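Chitinase (Chromobacterium violaceum, PDB 4TXG) probably hydrolyses the glycosidic bonds of chitin as a family 18 glycoside hydrolase and probably binds chitin through a carbohydrate-binding module. Local coordinates at residues T129-Y140 with D354-Q365; W443-G451 with Y760-H768. All coordinates share one frame; numbering follows the deposited sequence.

In the fold
Both contacts lie on the outside of the (beta/alpha)8 barrel expected of family 18 glycoside hydrolases, whose parallel strands include 155-161, 308-312, 365-371 and 457-462. In interaction 1 the loop ahead of the first of these strands lies on the end of helix 338-360 and on the turn leading into strand 365-371. In interaction 2 the end of helix 441-448, which precedes strand 457-462, meets a loop of the C-terminal beta domain. The two are separate: their centres lie 28 Å apart and their nearest atoms about 13 Å. Interaction 2 is the deeper, 14 Å from the centre of the chain against 24 Å for interaction 1.

Interaction 1 of 2, residues T129-Y140 with D354-Q365; sequences TQGVDVPYCAVY and DRAAAQDGRYYQ
Tyr363 stands at the middle of this contact, its ring sent in among the side chains of 129-140 because CG lies anti to the backbone N (chi1 -173°). Tyr140 turns an edge toward its face in an offset edge-to-face pair, CE2 of Tyr140 lying 3.7 Å from CE2 of Tyr363 with the planes at 73°. Tyr136 meets the same ring obliquely, at 45°, while Val134 CG1 presses on the ring edge, 3.4 Å from Tyr363 CE1. Val139 crosses Tyr363 at about a right angle, with CG2 against CB. On the helix that precedes Tyr363, Pro135 CD rests 3.6 Å from Ala357 CB, and Val132 CG1 meets Ala358 CB. One turn earlier in the helix, Asp354 OD2 takes two bonds from Thr129, from opposite faces of the carboxylate plane: the hydroxyl OG1 at 2.7 Å and the backbone N at 3.2 Å. OD1 pairs with Arg350 and accepts from a water that also joins the hydroxyls of Tyr136 and Tyr363. Gln365 NE2 donates to Tyr140 OH at 3.0 Å, the hydroxyl lying in the amide plane, and Asp390 binds the hydroxyls of both Tyr140 and Tyr363. Asp354 and apolar contacts hold the loop ahead of strand 155-161 to the end of helix 338-360, an aromatic cluster holds it to the turn beyond, and the pairing with Arg350 probably keeps Asp354 ionised as an acceptor for Thr129.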
loop_
_atom_site.group_PDB
_atom_site.type_symbol
_atom_site.label_atom_id
_atom_site.label_comp_id
_atom_site.label_asym_id
_atom_site.label_seq_id
_atom_site.Cartn_x
_atom_site.Cartn_y
_atom_site.Cartn_z
ATOM N N THR A 129 -10.241 -4.095 -19.940
ATOM C CA THR A 129 -11.146 -3.300 -20.754
ATOM C C THR A 129 -11.646 -4.124 -21.939
ATOM O O THR A 129 -10.883 -4.442 -22.855
ATOM C CB THR A 129 -10.449 -2.018 -21.246
ATOM O OG1 THR A 129 -10.010 -1.254 -20.111
ATOM C CG2 THR A 129 -11.397 -1.182 -22.097
ATOM N N GLN A 130 -12.934 -4.462 -21.921
ATOM C CA GLN A 130 -13.516 -5.390 -22.892
ATOM C C GLN A 130 -13.223 -5.059 -24.359
ATOM O O GLN A 130 -13.475 -3.951 -24.832
ATOM C CB GLN A 130 -15.037 -5.473 -22.698
ATOM C CG GLN A 130 -15.736 -6.382 -23.711
ATOM C CD GLN A 130 -17.255 -6.322 -23.628
ATOM O OE1 GLN A 130 -17.877 -7.044 -22.847
ATOM N NE2 GLN A 130 -17.860 -5.464 -24.444
ATOM N N GLY A 131 -12.683 -6.044 -25.070
ATOM C CA GLY A 131 -12.469 -5.936 -26.499
ATOM C C GLY A 131 -11.163 -5.282 -26.919
ATOM O O GLY A 131 -10.709 -5.475 -28.046
ATOM N N VAL A 132 -10.571 -4.493 -26.027
ATOM C CA VAL A 132 -9.322 -3.798 -26.335
ATOM C C VAL A 132 -8.166 -4.788 -26.320
ATOM O O VAL A 132 -8.033 -5.584 -25.386
ATOM C CB VAL A 132 -9.060 -2.646 -25.336
ATOM C CG1 VAL A 132 -7.674 -2.023 -25.557
ATOM C CG2 VAL A 132 -10.164 -1.583 -25.457
ATOM N N ASP A 133 -7.341 -4.751 -27.361
ATOM C CA ASP A 133 -6.208 -5.663 -27.464
ATOM C C ASP A 133 -5.060 -5.191 -26.582
ATOM O O ASP A 133 -4.044 -4.702 -27.065
ATOM C CB ASP A 133 -5.756 -5.792 -28.919
ATOM C CG ASP A 133 -4.727 -6.882 -29.114
ATOM O OD1 ASP A 133 -4.600 -7.753 -28.220
ATOM O OD2 ASP A 133 -4.046 -6.869 -30.163
ATOM N N VAL A 134 -5.242 -5.335 -25.275
ATOM C CA VAL A 134 -4.248 -4.894 -24.303
ATOM C C VAL A 134 -3.026 -5.798 -24.378
ATOM O O VAL A 134 -3.154 -7.013 -24.252
ATOM C CB VAL A 134 -4.839 -4.912 -22.892
ATOM C CG1 VAL A 134 -3.833 -4.405 -21.870
ATOM C CG2 VAL A 134 -6.127 -4.094 -22.860
ATOM N N PRO A 135 -1.836 -5.208 -24.582
ATOM C CA PRO A 135 -0.614 -5.990 -24.827
ATOM C C PRO A 135 0.008 -6.589 -23.561
ATOM O O PRO A 135 1.143 -6.264 -23.220
ATOM C CB PRO A 135 0.331 -4.960 -25.461
ATOM C CG PRO A 135 -0.093 -3.660 -24.854
ATOM C CD PRO A 135 -1.601 -3.757 -24.720
ATOM N N TYR A 136 -0.714 -7.481 -22.894
ATOM C CA TYR A 136 -0.226 -8.054 -21.632
ATOM C C TYR A 136 1.093 -8.805 -21.777
ATOM O O TYR A 136 1.890 -8.839 -20.849
ATOM C CB TYR A 136 -1.254 -9.011 -21.038
ATOM C CG TYR A 136 -2.492 -8.335 -20.519
ATOM C CD1 TYR A 136 -2.424 -7.433 -19.458
ATOM C CD2 TYR A 136 -3.728 -8.599 -21.086
ATOM C CE1 TYR A 136 -3.569 -6.816 -18.979
ATOM C CE2 TYR A 136 -4.860 -7.984 -20.620
ATOM C CZ TYR A 136 -4.779 -7.102 -19.569
ATOM O OH TYR A 136 -5.932 -6.506 -19.118
ATOM N N CYS A 137 1.312 -9.420 -22.932
ATOM C CA CYS A 137 2.469 -10.292 -23.085
ATOM C C CYS A 137 3.769 -9.500 -23.181
ATOM O O CYS A 137 4.852 -10.073 -23.133
ATOM C CB CYS A 137 2.290 -11.209 -24.293
ATOM S SG CYS A 137 1.173 -12.596 -23.918
ATOM N N ALA A 138 3.653 -8.181 -23.270
ATOM C CA ALA A 138 4.826 -7.311 -23.230
ATOM C C ALA A 138 5.457 -7.252 -21.830
ATOM O O ALA A 138 6.650 -6.974 -21.696
ATOM C CB ALA A 138 4.453 -5.897 -23.703
ATOM N N VAL A 139 4.656 -7.519 -20.799
ATOM C CA VAL A 139 5.087 -7.358 -19.407
ATOM C C VAL A 139 4.837 -8.635 -18.597
ATOM O O VAL A 139 5.515 -8.896 -17.597
ATOM C CB VAL A 139 4.349 -6.150 -18.738
ATOM C CG1 VAL A 139 4.494 -6.143 -17.219
ATOM C CG2 VAL A 139 4.854 -4.827 -19.323
ATOM N N TYR A 140 3.868 -9.437 -19.038
ATOM C CA TYR A 140 3.479 -10.638 -18.304
ATOM C C TYR A 140 3.737 -11.923 -19.082
ATOM O O TYR A 140 3.797 -11.929 -20.309
ATOM C CB TYR A 140 1.998 -10.567 -17.924
ATOM C CG TYR A 140 1.688 -9.400 -17.012
ATOM C CD1 TYR A 140 2.108 -9.402 -15.690
ATOM C CD2 TYR A 140 0.981 -8.291 -17.479
ATOM C CE1 TYR A 140 1.836 -8.337 -14.841
ATOM C CE2 TYR A 140 0.694 -7.218 -16.632
ATOM C CZ TYR A 140 1.134 -7.244 -15.320
ATOM O OH TYR A 140 0.864 -6.185 -14.472
ATOM N N ASP A 354 -5.408 1.197 -20.772
ATOM C CA ASP A 354 -5.558 0.028 -21.643
ATOM C C ASP A 354 -5.643 0.442 -23.111
ATOM O O ASP A 354 -5.011 -0.165 -23.964
ATOM C CB ASP A 354 -6.805 -0.796 -21.281
ATOM C CG ASP A 354 -6.598 -1.682 -20.051
ATOM O OD1 ASP A 354 -5.465 -1.768 -19.545
ATOM O OD2 ASP A 354 -7.587 -2.295 -19.596
ATOM N N ARG A 355 -6.442 1.464 -23.409
ATOM C CA ARG A 355 -6.560 1.938 -24.787
ATOM C C ARG A 355 -5.244 2.510 -25.304
ATOM O O ARG A 355 -4.862 2.251 -26.448
ATOM C CB ARG A 355 -7.660 2.989 -24.901
ATOM C CG ARG A 355 -9.035 2.429 -24.618
ATOM C CD ARG A 355 -10.123 3.477 -24.758
ATOM N NE ARG A 355 -11.341 3.010 -24.105
ATOM C CZ ARG A 355 -12.236 2.218 -24.677
ATOM N NH1 ARG A 355 -13.309 1.832 -23.996
ATOM N NH2 ARG A 355 -12.060 1.816 -25.933
ATOM N N ALA A 356 -4.554 3.280 -24.467
ATOM C CA ALA A 356 -3.253 3.840 -24.840
ATOM C C ALA A 356 -2.231 2.726 -25.102
ATOM O O ALA A 356 -1.439 2.806 -26.042
ATOM C CB ALA A 356 -2.741 4.787 -23.754
ATOM N N ALA A 357 -2.258 1.690 -24.268
ATOM C CA ALA A 357 -1.349 0.556 -24.419
ATOM C C ALA A 357 -1.580 -0.153 -25.753
ATOM O O ALA A 357 -0.636 -0.530 -26.442
ATOM C CB ALA A 357 -1.527 -0.423 -23.255
ATOM N N ALA A 358 -2.846 -0.328 -26.114
ATOM C CA ALA A 358 -3.183 -0.975 -27.370
ATOM C C ALA A 358 -2.704 -0.133 -28.548
ATOM O O ALA A 358 -2.225 -0.667 -29.552
ATOM C CB ALA A 358 -4.684 -1.220 -27.456
ATOM N N GLN A 359 -2.827 1.184 -28.422
ATOM C CA GLN A 359 -2.368 2.089 -29.479
ATOM C C GLN A 359 -0.846 2.127 -29.584
ATOM O O GLN A 359 -0.306 2.219 -30.683
ATOM C CB GLN A 359 -2.895 3.508 -29.242
ATOM C CG GLN A 359 -4.408 3.624 -29.310
ATOM C CD GLN A 359 -4.948 4.808 -28.526
ATOM O OE1 GLN A 359 -4.187 5.605 -27.975
ATOM N NE2 GLN A 359 -6.273 4.924 -28.468
ATOM N N ASP A 360 -0.166 2.061 -28.442
ATOM C CA ASP A 360 1.284 2.258 -28.377
ATOM C C ASP A 360 2.080 0.970 -28.526
ATOM O O ASP A 360 3.300 1.005 -28.699
ATOM C CB ASP A 360 1.673 2.925 -27.055
ATOM C CG ASP A 360 1.136 4.336 -26.930
ATOM O OD1 ASP A 360 0.634 4.875 -27.945
ATOM O OD2 ASP A 360 1.208 4.900 -25.812
ATOM N N GLY A 361 1.393 -0.163 -28.429
ATOM C CA GLY A 361 2.052 -1.455 -28.498
ATOM C C GLY A 361 2.992 -1.716 -27.339
ATOM O O GLY A 361 3.971 -2.448 -27.483
ATOM N N ARG A 362 2.708 -1.113 -26.186
ATOM C CA ARG A 362 3.472 -1.385 -24.977
ATOM C C ARG A 362 2.539 -1.217 -23.787
ATOM O O ARG A 362 1.587 -0.457 -23.851
ATOM C CB ARG A 362 4.688 -0.466 -24.867
ATOM C CG ARG A 362 4.369 0.981 -24.577
ATOM C CD ARG A 362 4.541 1.275 -23.103
ATOM N NE ARG A 362 5.810 1.933 -22.800
ATOM C CZ ARG A 362 6.470 1.753 -21.661
ATOM N NH1 ARG A 362 7.620 2.387 -21.440
ATOM N NH2 ARG A 362 5.975 0.922 -20.746
ATOM N N TYR A 363 2.804 -1.930 -22.705
ATOM C CA TYR A 363 1.843 -1.986 -21.609
ATOM C C TYR A 363 2.080 -0.908 -20.551
ATOM O O TYR A 363 3.230 -0.564 -20.251
ATOM C CB TYR A 363 1.895 -3.378 -20.971
ATOM C CG TYR A 363 0.821 -3.587 -19.953
ATOM C CD1 TYR A 363 -0.491 -3.794 -20.347
ATOM C CD2 TYR A 363 1.108 -3.550 -18.597
ATOM C CE1 TYR A 363 -1.487 -3.975 -19.421
ATOM C CE2 TYR A 363 0.113 -3.726 -17.660
ATOM C CZ TYR A 363 -1.179 -3.945 -18.081
ATOM O OH TYR A 363 -2.189 -4.124 -17.172
ATOM N N TYR A 364 0.994 -0.382 -19.981
ATOM C CA TYR A 364 1.084 0.585 -18.882
ATOM C C TYR A 364 0.421 0.032 -17.626
ATOM O O TYR A 364 -0.744 -0.350 -17.650
ATOM C CB TYR A 364 0.433 1.926 -19.254
ATOM C CG TYR A 364 1.041 2.585 -20.475
ATOM C CD1 TYR A 364 2.325 3.121 -20.430
ATOM C CD2 TYR A 364 0.335 2.670 -21.668
ATOM C CE1 TYR A 364 2.892 3.726 -21.547
ATOM C CE2 TYR A 364 0.893 3.269 -22.799
ATOM C CZ TYR A 364 2.170 3.793 -22.730
ATOM O OH TYR A 364 2.728 4.392 -23.844
ATOM N N GLN A 365 1.174 -0.005 -16.534
ATOM C CA GLN A 365 0.661 -0.535 -15.275
ATOM C C GLN A 365 -0.049 0.539 -14.448
ATOM O O GLN A 365 0.324 1.710 -14.477
ATOM C CB GLN A 365 1.802 -1.167 -14.455
ATOM C CG GLN A 365 2.277 -2.531 -14.987
ATOM C CD GLN A 365 3.372 -3.162 -14.129
ATOM O OE1 GLN A 365 4.365 -2.512 -13.803
ATOM N NE2 GLN A 365 3.191 -4.434 -13.759
HETATM O O HOH W 1 -5.258 -4.010 -17.910
#

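Interaction 2 of 2, residues W443-G451 with Y760-H768; sequences WAYHYYRGG and YLPISGPSH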
loop_
_atom_site.group_PDB
_atom_site.type_symbol
_atom_site.label_atom_id
_atom_site.label_comp_id
_atom_site.label_asym_id
_atom_site.label_seq_id
_atom_site.Cartn_x
_atom_site.Cartn_y
_atom_site.Cartn_z
ATOM N N TRP A 443 -1.553 -9.156 8.926
ATOM C CA TRP A 443 -3.006 -8.951 8.872
ATOM C C TRP A 443 -3.370 -8.207 7.593
ATOM O O TRP A 443 -4.316 -8.579 6.886
ATOM C CB TRP A 443 -3.526 -8.176 10.102
ATOM C CG TRP A 443 -5.021 -7.956 10.022
ATOM C CD1 TRP A 443 -6.000 -8.771 10.513
ATOM C CD2 TRP A 443 -5.692 -6.871 9.368
ATOM N NE1 TRP A 443 -7.245 -8.252 10.216
ATOM C CE2 TRP A 443 -7.080 -7.083 9.516
ATOM C CE3 TRP A 443 -5.250 -5.726 8.687
ATOM C CZ2 TRP A 443 -8.035 -6.203 8.999
ATOM C CZ3 TRP A 443 -6.197 -4.851 8.161
ATOM C CH2 TRP A 443 -7.579 -5.095 8.323
ATOM N N ALA A 444 -2.612 -7.154 7.290
ATOM C CA ALA A 444 -2.873 -6.347 6.100
ATOM C C ALA A 444 -2.740 -7.167 4.817
ATOM O O ALA A 444 -3.543 -7.028 3.897
ATOM C CB ALA A 444 -1.932 -5.148 6.062
ATOM N N TYR A 445 -1.705 -8.001 4.737
ATOM C CA TYR A 445 -1.560 -8.888 3.587
ATOM C C TYR A 445 -2.819 -9.743 3.421
ATOM O O TYR A 445 -3.383 -9.870 2.324
ATOM C CB TYR A 445 -0.330 -9.787 3.748
ATOM C CG TYR A 445 -0.363 -11.004 2.853
ATOM C CD1 TYR A 445 -0.119 -10.897 1.483
ATOM C CD2 TYR A 445 -0.650 -12.259 3.375
ATOM C CE1 TYR A 445 -0.160 -12.011 0.662
ATOM C CE2 TYR A 445 -0.686 -13.378 2.555
ATOM C CZ TYR A 445 -0.448 -13.247 1.209
ATOM O OH TYR A 445 -0.498 -14.366 0.397
ATOM N N HIS A 446 -3.264 -10.330 4.520
ATOM C CA HIS A 446 -4.408 -11.226 4.450
ATOM C C HIS A 446 -5.694 -10.482 4.119
ATOM O O HIS A 446 -6.581 -11.042 3.459
ATOM C CB HIS A 446 -4.527 -12.014 5.752
ATOM C CG HIS A 446 -3.587 -13.178 5.794
ATOM N ND1 HIS A 446 -3.708 -14.242 4.931
ATOM C CD2 HIS A 446 -2.477 -13.406 6.535
ATOM C CE1 HIS A 446 -2.729 -15.105 5.162
ATOM N NE2 HIS A 446 -1.975 -14.626 6.132
ATOM N N TYR A 447 -5.786 -9.220 4.528
ATOM C CA TYR A 447 -6.909 -8.394 4.094
ATOM C C TYR A 447 -6.941 -8.313 2.558
ATOM O O TYR A 447 -7.979 -8.546 1.930
ATOM C CB TYR A 447 -6.830 -6.970 4.703
ATOM C CG TYR A 447 -7.803 -6.008 4.044
ATOM C CD1 TYR A 447 -7.452 -5.322 2.883
ATOM C CD2 TYR A 447 -9.090 -5.818 4.552
ATOM C CE1 TYR A 447 -8.343 -4.477 2.255
ATOM C CE2 TYR A 447 -9.982 -4.963 3.924
ATOM C CZ TYR A 447 -9.597 -4.298 2.771
ATOM O OH TYR A 447 -10.477 -3.425 2.125
ATOM N N TYR A 448 -5.808 -7.977 1.956
ATOM C CA TYR A 448 -5.795 -7.730 0.510
ATOM C C TYR A 448 -5.995 -9.005 -0.311
ATOM O O TYR A 448 -6.440 -8.936 -1.457
ATOM C CB TYR A 448 -4.503 -6.989 0.108
ATOM C CG TYR A 448 -4.649 -5.524 0.487
ATOM C CD1 TYR A 448 -5.428 -4.673 -0.281
ATOM C CD2 TYR A 448 -4.068 -5.014 1.644
ATOM C CE1 TYR A 448 -5.622 -3.347 0.075
ATOM C CE2 TYR A 448 -4.254 -3.677 2.012
ATOM C CZ TYR A 448 -5.028 -2.851 1.216
ATOM O OH TYR A 448 -5.237 -1.521 1.556
ATOM N N ARG A 449 -5.718 -10.170 0.271
ATOM C CA ARG A 449 -5.969 -11.422 -0.442
ATOM C C ARG A 449 -7.456 -11.699 -0.641
ATOM O O ARG A 449 -7.828 -12.589 -1.407
ATOM C CB ARG A 449 -5.327 -12.599 0.290
ATOM C CG ARG A 449 -3.814 -12.611 0.177
ATOM C CD ARG A 449 -3.383 -12.956 -1.260
ATOM N NE ARG A 449 -3.568 -14.387 -1.480
ATOM C CZ ARG A 449 -4.621 -14.915 -2.071
ATOM N NH1 ARG A 449 -5.577 -14.126 -2.546
ATOM N NH2 ARG A 449 -4.717 -16.225 -2.201
ATOM N N GLY A 450 -8.307 -10.962 0.065
ATOM C CA GLY A 450 -9.733 -11.106 -0.137
ATOM C C GLY A 450 -10.110 -10.804 -1.574
ATOM O O GLY A 450 -11.004 -11.441 -2.135
ATOM N N GLY A 451 -9.417 -9.841 -2.183
ATOM C CA GLY A 451 -9.772 -9.394 -3.523
ATOM C C GLY A 451 -8.642 -9.464 -4.540
ATOM O O GLY A 451 -8.810 -9.017 -5.675
ATOM N N TYR A 760 -16.559 -8.723 11.633
ATOM C CA TYR A 760 -16.037 -7.847 12.682
ATOM C C TYR A 760 -14.746 -7.097 12.391
ATOM O O TYR A 760 -14.426 -6.145 13.105
ATOM C CB TYR A 760 -15.879 -8.654 13.971
ATOM C CG TYR A 760 -17.236 -8.959 14.533
ATOM C CD1 TYR A 760 -17.933 -7.991 15.245
ATOM C CD2 TYR A 760 -17.855 -10.177 14.290
ATOM C CE1 TYR A 760 -19.191 -8.239 15.737
ATOM C CE2 TYR A 760 -19.128 -10.433 14.782
ATOM C CZ TYR A 760 -19.783 -9.458 15.504
ATOM O OH TYR A 760 -21.041 -9.691 16.010
ATOM N N LEU A 761 -14.017 -7.500 11.356
ATOM C CA LEU A 761 -12.890 -6.709 10.866
ATOM C C LEU A 761 -12.992 -6.596 9.348
ATOM O O LEU A 761 -13.639 -7.433 8.706
ATOM C CB LEU A 761 -11.548 -7.321 11.281
ATOM C CG LEU A 761 -11.142 -7.107 12.750
ATOM C CD1 LEU A 761 -9.954 -7.997 13.128
ATOM C CD2 LEU A 761 -10.819 -5.646 13.014
ATOM N N PRO A 762 -12.355 -5.568 8.763
ATOM C CA PRO A 762 -12.523 -5.356 7.320
ATOM C C PRO A 762 -12.064 -6.519 6.444
ATOM O O PRO A 762 -11.140 -7.261 6.801
ATOM C CB PRO A 762 -11.665 -4.114 7.059
ATOM C CG PRO A 762 -11.758 -3.341 8.362
ATOM C CD PRO A 762 -11.670 -4.433 9.409
ATOM N N ILE A 763 -12.738 -6.662 5.300
ATOM C CA ILE A 763 -12.353 -7.605 4.255
ATOM C C ILE A 763 -12.393 -6.919 2.897
ATOM O O ILE A 763 -13.082 -5.905 2.719
ATOM C CB ILE A 763 -13.293 -8.844 4.198
ATOM C CG1 ILE A 763 -14.680 -8.419 3.713
ATOM C CG2 ILE A 763 -13.362 -9.556 5.564
ATOM C CD1 ILE A 763 -15.668 -9.567 3.545
ATOM N N SER A 764 -11.632 -7.459 1.949
ATOM C CA SER A 764 -11.810 -7.128 0.541
ATOM C C SER A 764 -12.431 -8.348 -0.133
ATOM O O SER A 764 -12.590 -9.406 0.496
ATOM C CB SER A 764 -10.488 -6.733 -0.131
ATOM O OG SER A 764 -9.554 -7.802 -0.134
ATOM N N GLY A 765 -12.792 -8.208 -1.397
ATOM C CA GLY A 765 -13.504 -9.269 -2.082
ATOM C C GLY A 765 -14.975 -9.263 -1.697
ATOM O O GLY A 765 -15.624 -8.222 -1.764
ATOM N N PRO A 766 -15.526 -10.424 -1.310
ATOM C CA PRO A 766 -14.939 -11.770 -1.287
ATOM C C PRO A 766 -14.559 -12.275 -2.685
ATOM O O PRO A 766 -14.644 -11.528 -3.668
ATOM C CB PRO A 766 -16.060 -12.636 -0.687
ATOM C CG PRO A 766 -16.937 -11.678 0.064
ATOM C CD PRO A 766 -16.887 -10.405 -0.738
ATOM N N SER A 767 -14.135 -13.529 -2.771
ATOM C CA SER A 767 -13.732 -14.093 -4.058
ATOM C C SER A 767 -13.926 -15.599 -4.064
ATOM O O SER A 767 -14.263 -16.191 -3.041
ATOM C CB SER A 767 -12.269 -13.755 -4.366
ATOM O OG SER A 767 -11.420 -14.335 -3.387
ATOM N N HIS A 768 -13.728 -16.197 -5.234
ATOM C CA HIS A 768 -13.763 -17.655 -5.412
ATOM C C HIS A 768 -15.144 -18.221 -5.101
ATOM O O HIS A 768 -15.307 -19.135 -4.282
ATOM C CB HIS A 768 -12.689 -18.318 -4.554
ATOM C CG HIS A 768 -11.334 -17.714 -4.732
ATOM N ND1 HIS A 768 -10.393 -17.674 -3.725
ATOM C CD2 HIS A 768 -10.768 -17.090 -5.797
ATOM C CE1 HIS A 768 -9.300 -17.075 -4.164
ATOM N NE2 HIS A 768 -9.504 -16.709 -5.421
HETATM O O HOH W 2 -8.697 -13.484 -3.834
HETATM O O HOH W 3 -11.721 -13.582 -0.796
#
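Backbone meets backbone where the chain leaving helix 441-448 comes up against the loop 760-766: Gly451 and Gly765 have their CA atoms 4.0 Å apart, and Gly450 and Ser764 theirs 4.5 Å. Two CA-H...O contacts link the chains reciprocally, Gly450 CA to Ser764 O at 3.4 Å and Gly765 CA to Gly450 O at 3.3 Å. With glycines at 450, 451 and 765 the backbones come into direct contact, and the peptide before Pro766 is cis. Ser764 OG, set between its own backbone N and carbonyl carbon (chi1 63°), donates to Tyr447 O at 2.7 Å, a carbonyl that also accepts from Gly450 N. The contact joins the family 18 barrel to the C-terminal domain, whose two beta sheets are consistent with a beta sandwich. Ser764 CB makes an off-centre CH-pi contact over one face of the Tyr447 ring, while Pro762 O lies at the ring's edge, 3.4 Å from Tyr447 CD2, and Pro762 CB packs on CE2. The side chains of Trp443 and Pro762 cross at about a right angle, Trp443 CZ2 meeting Pro762 CD at 4.1 Å, and Trp443 NE1 is hydrogen-bonded to Ser702 O. Waters bridge Ser767 OG to Arg449 O and to Gly450 O.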